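Local coordinates for 361aa long hypothetical D-aminopeptidase (Pyrococcus horikoshii, PDB 2DRH), which probably acts as an aminopeptidase of the peptidase S58 (DmpA) family, although its function has not been established, at residues D247-G252 with S285-I290. Sequence-based numbering, arbitrary orientation.
Sequences DAPLTG and STANRI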
# COMPACT_ATOMS: atom_id res chain seq x y z
N ASP A 247 12.03 5.37 22.19
CA ASP A 247 12.59 6.70 22.36
C ASP A 247 13.68 6.93 21.31
O ASP A 247 14.42 7.91 21.36
CB ASP A 247 13.14 6.86 23.78
CG ASP A 247 14.28 5.89 24.10
OD1 ASP A 247 14.38 4.84 23.44
OD2 ASP A 247 15.05 6.18 25.04
N ALA A 248 13.77 6.01 20.36
CA ALA A 248 14.75 6.13 19.29
C ALA A 248 14.21 7.06 18.21
O ALA A 248 13.04 6.98 17.84
CB ALA A 248 15.05 4.75 18.69
N PRO A 249 15.05 7.99 17.71
CA PRO A 249 14.60 8.92 16.66
C PRO A 249 14.38 8.18 15.34
O PRO A 249 15.31 7.57 14.81
CB PRO A 249 15.74 9.93 16.60
CG PRO A 249 16.94 9.09 16.93
CD PRO A 249 16.44 8.27 18.10
N LEU A 250 13.16 8.24 14.83
CA LEU A 250 12.80 7.56 13.58
C LEU A 250 11.71 8.31 12.82
O LEU A 250 10.77 8.83 13.42
CB LEU A 250 12.29 6.15 13.89
CG LEU A 250 13.17 5.17 14.66
CD1 LEU A 250 12.30 4.05 15.22
CD2 LEU A 250 14.27 4.62 13.76
N THR A 251 11.84 8.36 11.50
CA THR A 251 10.86 9.04 10.66
C THR A 251 9.62 8.15 10.54
O THR A 251 9.61 7.01 11.00
CB THR A 251 11.43 9.29 9.26
OG1 THR A 251 11.55 8.04 8.56
CG2 THR A 251 12.82 9.96 9.36
N GLY A 252 8.56 8.69 9.93
CA GLY A 252 7.34 7.94 9.75
C GLY A 252 7.59 6.63 9.01
O GLY A 252 7.16 5.57 9.45
N SER A 285 7.34 7.07 18.01
CA SER A 285 8.54 7.47 18.72
C SER A 285 8.27 8.73 19.52
O SER A 285 7.47 9.57 19.12
CB SER A 285 9.68 7.72 17.73
OG SER A 285 10.82 8.28 18.38
N THR A 286 8.92 8.86 20.67
CA THR A 286 8.76 10.03 21.52
C THR A 286 9.91 10.99 21.29
O THR A 286 9.96 12.07 21.86
CB THR A 286 8.78 9.63 23.01
OG1 THR A 286 10.02 8.96 23.29
CG2 THR A 286 7.62 8.71 23.35
N ALA A 287 10.84 10.59 20.42
CA ALA A 287 12.02 11.39 20.13
C ALA A 287 11.78 12.70 19.38
O ALA A 287 12.49 13.69 19.62
CB ALA A 287 13.04 10.54 19.38
N ASN A 288 10.79 12.73 18.49
CA ASN A 288 10.50 13.94 17.73
C ASN A 288 9.07 14.43 17.90
O ASN A 288 8.13 13.81 17.38
CB ASN A 288 10.76 13.72 16.23
CG ASN A 288 12.24 13.66 15.89
OD1 ASN A 288 12.93 14.68 15.87
ND2 ASN A 288 12.73 12.45 15.62
N ARG A 289 8.90 15.54 18.61
CA ARG A 289 7.57 16.09 18.80
C ARG A 289 7.28 17.08 17.68
O ARG A 289 8.12 17.92 17.35
CB ARG A 289 7.45 16.78 20.16
CG ARG A 289 7.38 15.82 21.34
CD ARG A 289 6.97 16.53 22.63
NE ARG A 289 7.03 15.65 23.79
CZ ARG A 289 6.65 15.99 25.01
NH1 ARG A 289 6.18 17.21 25.25
NH2 ARG A 289 6.75 15.12 26.01
N ILE A 290 6.10 16.96 17.09
CA ILE A 290 5.69 17.82 15.99
C ILE A 290 4.65 18.83 16.48
O ILE A 290 3.57 18.44 16.92
CB ILE A 290 5.07 16.98 14.85
CG1 ILE A 290 5.88 15.70 14.63
CG2 ILE A 290 5.01 17.80 13.57
CD1 ILE A 290 7.35 15.93 14.31
O HOH W 1 10.91 10.11 15.87
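The hydroxyl of S285 reaches across to the backbone of A248: its OG donates to A248 O at 2.6 Å, coming in from above the carbonyl plane, 44° out of it. With chi1 at 172°, OG lies opposite the serine's own N and beside its carbonyl carbon, close enough to the onward chain to accept from A287 N at 3.1 Å. One buried oxygen thus closes an ST turn and ties that turn to the facing loop. Without that hydroxyl, as with an alanine here, A248 O and A287 N would probably each lose a partner and the bend at T286 and A287 would be less firmly held. Beside this buried bond the A287 methyl presses on the loop backbone, its CB 3.5 Å from P249 CA, and also meets the proline's CB. Next to it, a water bridges the two segments, accepting from L250 N at 3.1 Å and from N288 ND2 at 3.0 Å; N288 ND2 also donates to K301 O, which helps fix how the side-chain amide is turned. The D247 and T286 side, by contrast, is partly exposed. There T286 OG1 lies against D247 CA at 3.5 Å in van der Waals contact, and the polar groups bond elsewhere, T286 OG1 to K25 NZ and the D247 carboxylate to T200 N. On the proline's side, P249 touches Y199 and L303, and V297 of the second subunit packs on it as well. The contact joins the exits of two neighbouring parallel strands, 240-246 and 278-285: the first segment runs on through a loop to T251, the N-cap of helix 252-268, while the second turns a corner into strand 288-291, its bend secured by a serine-based ST turn.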